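Local coordinates for phosphoglycerol transferase GacH (Streptococcus pyogenes MGAS5005, PDB 6DGM), which probably transfers glycerol phosphate onto the rhamnose polysaccharide of the streptococcal cell wall, this chain being its sulfatase-like catalytic domain with bound manganese, at residues 184-187 with 188-191; 332-335 with 336-340. All coordinates share one frame; numbering follows the deposited sequence.

Contact 1: 184-187 with 188-191; sequences TVYN and NILS
With chi1 at -86° and chi2 at -93°, the side chain of N188 folds back along the helix toward T184, one turn earlier, so that its amide nitrogen meets the T184 carbonyl. At T184, CG2 stands anti to the backbone N and lies beside the amide, 3.6 Å from N188 ND2, the two side chains running in the same direction. The T184 oxygen thereby takes two N-H groups from one residue. The backbone N of N188 makes the regular helical bond, 3.0 Å to T184 O, and ND2 adds a shorter one, 2.8 Å to the same T184 O. This second bond is nearly straight at the hydrogen (171°) and lies in the plane of the amide, yet it reaches the carbonyl from above its plane, on the face opposite the backbone donor. The other end of the amide is held too, OD1 of N188 accepting from the backbone N of K171, while T184 OG1 is bonded to S181 and E174.

Round the helix the chemistry turns apolar. I189 sets CD1 against V185 CG1 at 4.3 Å and near the plane of the Y186 ring, at its edge; I189 also packs on strands 40-46, 135-139 and 200-204 of the central sheet. The Y186 ring stacks with F252 of helix 229-257, where its hydroxyl bonds to T249. On the more open side, L190 CD1 touches N187 OD1 at 3.6 Å, and S191 OG turns back to N188 O at 2.9 Å. Helix 182-192 thus lies against the sheet of an alkaline-phosphatase-type fold, and the buried N188 amide, gripped at both ends, has its rotation fixed with nitrogen toward T184 and oxygen toward K171.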
ATOM      1  N   THR A 184       9.641   4.625 -16.680  1.00 16.64           N
ATOM      2  CA  THR A 184       9.167   5.999 -16.776  1.00 16.31           C
ATOM      3  C   THR A 184       8.724   6.506 -15.412  1.00 16.12           C
ATOM      4  O   THR A 184       9.089   7.618 -14.998  1.00 15.59           O
ATOM      5  CB  THR A 184       8.010   6.099 -17.762  1.00 16.44           C
ATOM      6  OG1 THR A 184       8.474   5.806 -19.085  1.00 17.75           O
ATOM      7  CG2 THR A 184       7.416   7.492 -17.764  1.00 16.45           C
ATOM      8  N   VAL A 185       7.917   5.704 -14.705  1.00 15.89           N
ATOM      9  CA  VAL A 185       7.433   6.131 -13.391  1.00 14.94           C
ATOM     10  C   VAL A 185       8.604   6.379 -12.442  1.00 15.34           C
ATOM     11  O   VAL A 185       8.699   7.437 -11.792  1.00 16.00           O
ATOM     12  CB  VAL A 185       6.441   5.100 -12.831  1.00 14.37           C
ATOM     13  CG1 VAL A 185       6.057   5.452 -11.413  1.00 14.64           C
ATOM     14  CG2 VAL A 185       5.200   5.035 -13.729  1.00 15.08           C
ATOM     15  N   TYR A 186       9.519   5.408 -12.347  1.00 15.28           N
ATOM     16  CA  TYR A 186      10.634   5.527 -11.414  1.00 15.72           C
ATOM     17  C   TYR A 186      11.491   6.745 -11.730  1.00 16.64           C
ATOM     18  O   TYR A 186      11.905   7.473 -10.820  1.00 16.59           O
ATOM     19  CB  TYR A 186      11.481   4.257 -11.467  1.00 15.97           C
ATOM     20  CG  TYR A 186      10.832   2.999 -10.922  1.00 18.08           C
ATOM     21  CD1 TYR A 186       9.914   3.054  -9.891  1.00 20.63           C
ATOM     22  CD2 TYR A 186      11.151   1.755 -11.437  1.00 17.62           C
ATOM     23  CE1 TYR A 186       9.333   1.905  -9.396  1.00 21.06           C
ATOM     24  CE2 TYR A 186      10.588   0.612 -10.945  1.00 17.15           C
ATOM     25  CZ  TYR A 186       9.680   0.693  -9.914  1.00 18.76           C
ATOM     26  OH  TYR A 186       9.120  -0.457  -9.412  1.00 18.40           O
ATOM     27  N   ASN A 187      11.759   6.997 -13.015  1.00 17.13           N
ATOM     28  CA  ASN A 187      12.624   8.112 -13.365  1.00 17.68           C
ATOM     29  C   ASN A 187      11.932   9.443 -13.130  1.00 17.91           C
ATOM     30  O   ASN A 187      12.591  10.435 -12.795  1.00 19.17           O
ATOM     31  CB  ASN A 187      13.138   7.949 -14.787  1.00 18.96           C
ATOM     32  CG  ASN A 187      14.300   6.976 -14.848  1.00 22.26           C
ATOM     33  OD1 ASN A 187      14.971   6.737 -13.835  1.00 23.55           O
ATOM     34  ND2 ASN A 187      14.561   6.435 -16.019  1.00 23.96           N
ATOM     35  N   ASN A 188      10.608   9.469 -13.239  1.00 16.95           N
ATOM     36  CA  ASN A 188       9.873  10.680 -12.887  1.00 16.50           C
ATOM     37  C   ASN A 188       9.858  10.914 -11.376  1.00 17.62           C
ATOM     38  O   ASN A 188       9.914  12.061 -10.935  1.00 19.91           O
ATOM     39  CB  ASN A 188       8.479  10.646 -13.489  1.00 16.95           C
ATOM     40  CG  ASN A 188       8.459  11.164 -14.903  1.00 17.94           C
ATOM     41  OD1 ASN A 188       8.217  12.351 -15.138  1.00 19.08           O
ATOM     42  ND2 ASN A 188       8.760  10.290 -15.866  1.00 17.72           N
ATOM     43  N   ILE A 189       9.789   9.851 -10.560  1.00 16.36           N
ATOM     44  CA  ILE A 189       9.982  10.040  -9.119  1.00 16.53           C
ATOM     45  C   ILE A 189      11.351  10.659  -8.854  1.00 17.48           C
ATOM     46  O   ILE A 189      11.474  11.671  -8.156  1.00 18.15           O
ATOM     47  CB  ILE A 189       9.844   8.713  -8.361  1.00 16.15           C
ATOM     48  CG1 ILE A 189       8.434   8.130  -8.518  1.00 15.18           C
ATOM     49  CG2 ILE A 189      10.165   8.921  -6.853  1.00 17.88           C
ATOM     50  CD1 ILE A 189       8.360   6.725  -8.019  1.00 14.60           C
ATOM     51  N   LEU A 190      12.398  10.054  -9.417  1.00 17.87           N
ATOM     52  CA  LEU A 190      13.761  10.514  -9.152  1.00 18.54           C
ATOM     53  C   LEU A 190      13.947  11.982  -9.522  1.00 19.03           C
ATOM     54  O   LEU A 190      14.635  12.721  -8.811  1.00 20.05           O
ATOM     55  CB  LEU A 190      14.763   9.640  -9.902  1.00 20.16           C
ATOM     56  CG  LEU A 190      14.884   8.200  -9.407  1.00 20.76           C
ATOM     57  CD1 LEU A 190      15.756   7.370 -10.357  1.00 22.55           C
ATOM     58  CD2 LEU A 190      15.423   8.122  -7.987  1.00 20.45           C
ATOM     59  N   SER A 191      13.342  12.424 -10.635  1.00 18.33           N
ATOM     60  CA  SER A 191      13.495  13.808 -11.058  1.00 20.75           C
ATOM     61  C   SER A 191      12.782  14.796 -10.137  1.00 21.14           C
ATOM     62  O   SER A 191      13.075  15.996 -10.189  1.00 23.81           O
ATOM     63  CB  SER A 191      12.976  13.975 -12.487  1.00 24.80           C
ATOM     64  OG  SER A 191      11.566  13.877 -12.512  1.00 29.10           O
TER

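Contact 2: 332-335 with 336-340; sequences LLTE and VLNKA
L332 opens this last stretch of helix 328-339 by placing CD1 4.3 Å from CG2 of V336, one turn on. Its O accepts the backbone N of V336 in the ordinary helical bond, and beyond their apolar contact with each other both side chains lie against helix 349-365, L332 on D357 and V336 on I354. L333 is joined to L337 through the backbone, its O accepting from L337 N at 2.9 Å, while both side chains pack on helix 314-321.

T334 then lays its methyl beside the amide of N338, CG2 to ND2 being 3.6 Å, with the two side chains pointing the same way. Its hydroxyl is turned elsewhere, to the carbonyl of Y330 in the preceding turn. ND2 of N338 donates to a water at 2.9 Å, and that water donates to E335 OE2 at 2.7 Å.

E335 carries the main charge pairing. Its chain bends at chi2 (-76°), bringing the carboxylate alongside K339, whose side chain runs extended beyond CG in the same direction. K339 NZ approaches both oxygens: it bonds E335 OE1 at 3.2 Å through the syn lone pair, and E335 OE2 more weakly at 3.3 Å. The lysine methylenes also lie along the carboxylate, CE coming within 3.4 Å of E335 OE2. The backbone bond from K339 N to E335 O closes the same turn, and A340 then leaves helical geometry.

This is an i to i+4 glutamate-lysine salt bridge on the last turn of a helix; the lysine, near the C-terminal end, is placed where the helix dipole would probably favour a positive charge. With the ammonium spanning both oxygens and a water donating to OE2, the carboxylate would probably be stabilised in its charged form.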
ATOM      1  N   LEU A 332      -2.465   2.826  18.278  1.00 21.90           N
ATOM      2  CA  LEU A 332      -3.525   1.850  18.039  1.00 21.19           C
ATOM      3  C   LEU A 332      -3.223   1.009  16.806  1.00 20.35           C
ATOM      4  O   LEU A 332      -3.347  -0.220  16.829  1.00 21.01           O
ATOM      5  CB  LEU A 332      -4.863   2.563  17.871  1.00 21.44           C
ATOM      6  CG  LEU A 332      -6.035   1.766  17.290  1.00 22.87           C
ATOM      7  CD1 LEU A 332      -6.375   0.569  18.144  1.00 21.55           C
ATOM      8  CD2 LEU A 332      -7.229   2.684  17.144  1.00 25.91           C
ATOM      9  N   LEU A 333      -2.823   1.659  15.715  1.00 19.17           N
ATOM     10  CA  LEU A 333      -2.555   0.923  14.483  1.00 19.70           C
ATOM     11  C   LEU A 333      -1.330   0.026  14.619  1.00 19.42           C
ATOM     12  O   LEU A 333      -1.234  -0.988  13.922  1.00 19.44           O
ATOM     13  CB  LEU A 333      -2.427   1.886  13.307  1.00 21.21           C
ATOM     14  CG  LEU A 333      -3.723   2.635  12.981  1.00 23.57           C
ATOM     15  CD1 LEU A 333      -3.462   3.802  12.057  1.00 24.24           C
ATOM     16  CD2 LEU A 333      -4.730   1.678  12.366  1.00 23.81           C
ATOM     17  N   THR A 334      -0.395   0.371  15.511  1.00 19.80           N
ATOM     18  CA  THR A 334       0.715  -0.534  15.802  1.00 21.11           C
ATOM     19  C   THR A 334       0.231  -1.768  16.550  1.00 21.24           C
ATOM     20  O   THR A 334       0.679  -2.885  16.261  1.00 22.12           O
ATOM     21  CB  THR A 334       1.790   0.206  16.597  1.00 22.97           C
ATOM     22  OG1 THR A 334       2.262   1.303  15.807  1.00 22.86           O
ATOM     23  CG2 THR A 334       2.967  -0.705  16.921  1.00 24.62           C
ATOM     24  N   GLU A 335      -0.694  -1.585  17.501  1.00 21.45           N
ATOM     25  CA  GLU A 335      -1.323  -2.728  18.164  1.00 22.60           C
ATOM     26  C   GLU A 335      -2.063  -3.609  17.161  1.00 21.95           C
ATOM     27  O   GLU A 335      -2.006  -4.842  17.245  1.00 23.22           O
ATOM     28  CB  GLU A 335      -2.276  -2.238  19.251  1.00 24.88           C
ATOM     29  CG  GLU A 335      -1.554  -1.693  20.463  1.00 28.26           C
ATOM     30  CD  GLU A 335      -0.976  -2.805  21.324  1.00 33.96           C
ATOM     31  OE1 GLU A 335      -1.745  -3.436  22.080  1.00 36.50           O
ATOM     32  OE2 GLU A 335       0.242  -3.050  21.230  1.00 35.48           O
ATOM     33  N   VAL A 336      -2.763  -3.001  16.200  1.00 20.79           N
ATOM     34  CA  VAL A 336      -3.411  -3.784  15.147  1.00 20.31           C
ATOM     35  C   VAL A 336      -2.374  -4.568  14.354  1.00 20.36           C
ATOM     36  O   VAL A 336      -2.500  -5.784  14.165  1.00 21.03           O
ATOM     37  CB  VAL A 336      -4.269  -2.886  14.237  1.00 19.89           C
ATOM     38  CG1 VAL A 336      -4.828  -3.681  13.055  1.00 19.83           C
ATOM     39  CG2 VAL A 336      -5.395  -2.229  15.051  1.00 19.86           C
ATOM     40  N   LEU A 337      -1.337  -3.876  13.873  1.00 19.31           N
ATOM     41  CA  LEU A 337      -0.288  -4.531  13.089  1.00 19.49           C
ATOM     42  C   LEU A 337       0.249  -5.756  13.817  1.00 20.67           C
ATOM     43  O   LEU A 337       0.370  -6.838  13.233  1.00 22.29           O
ATOM     44  CB  LEU A 337       0.848  -3.537  12.822  1.00 20.07           C
ATOM     45  CG  LEU A 337       2.206  -4.083  12.364  1.00 21.49           C
ATOM     46  CD1 LEU A 337       2.121  -4.620  10.929  1.00 21.27           C
ATOM     47  CD2 LEU A 337       3.273  -2.978  12.459  1.00 21.93           C
ATOM     48  N   ASN A 338       0.546  -5.614  15.104  1.00 20.46           N
ATOM     49  CA  ASN A 338       1.233  -6.671  15.826  1.00 22.45           C
ATOM     50  C   ASN A 338       0.302  -7.732  16.386  1.00 25.02           C
ATOM     51  O   ASN A 338       0.708  -8.894  16.496  1.00 27.13           O
ATOM     52  CB  ASN A 338       2.057  -6.069  16.972  1.00 22.46           C
ATOM     53  CG  ASN A 338       3.304  -5.359  16.472  1.00 24.79           C
ATOM     54  OD1 ASN A 338       3.922  -5.791  15.498  1.00 25.60           O
ATOM     55  ND2 ASN A 338       3.684  -4.269  17.141  1.00 26.68           N
ATOM     56  N   LYS A 339      -0.922  -7.368  16.772  1.00 25.12           N
ATOM     57  CA  LYS A 339      -1.744  -8.286  17.543  1.00 24.42           C
ATOM     58  C   LYS A 339      -3.142  -8.538  17.001  1.00 24.75           C
ATOM     59  O   LYS A 339      -3.841  -9.397  17.557  1.00 25.45           O
ATOM     60  CB  LYS A 339      -1.884  -7.796  18.991  1.00 25.90           C
ATOM     61  CG  LYS A 339      -0.563  -7.507  19.690  1.00 28.56           C
ATOM     62  CD  LYS A 339      -0.802  -6.917  21.068  1.00 32.65           C
ATOM     63  CE  LYS A 339       0.484  -6.393  21.679  1.00 38.11           C
ATOM     64  NZ  LYS A 339       0.239  -5.774  23.013  1.00 43.12           N
ATOM     65  N   ALA A 340      -3.594  -7.822  15.971  1.00 21.34           N
ATOM     66  CA  ALA A 340      -5.000  -7.940  15.612  1.00 21.55           C
ATOM     67  C   ALA A 340      -5.247  -7.847  14.117  1.00 19.58           C
ATOM     68  O   ALA A 340      -6.357  -7.490  13.702  1.00 19.85           O
ATOM     69  CB  ALA A 340      -5.840  -6.896  16.378  1.00 22.75           C
TER
HETATM   70  O   HOH W   1       2.410  -3.427  19.613  1.00 31.68           O

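Overall arrangement
The two contacts illustrate one principle, residues a helical turn apart held by a side chain, by different chemistry at remote places: their centres are 33 Å apart, on opposite sides of the chain's centre, and their nearest atoms about 22 Å. Contact 1 lies nearer the glycerol-phosphate pocket, probably the active site, the V185 side chain being about 11 Å from bound sn-glycerol-1-phosphate and about 13 Å from manganese. Contact 2 is instead in the neighbourhood of the calcium ion, about 11 Å from the T334 side chain and coordinated by D31 and D323. Neither contact supplies a ligand to its metal. Contact 1 turns on a neutral, buried amide, contact 2 on a partly exposed ion pair.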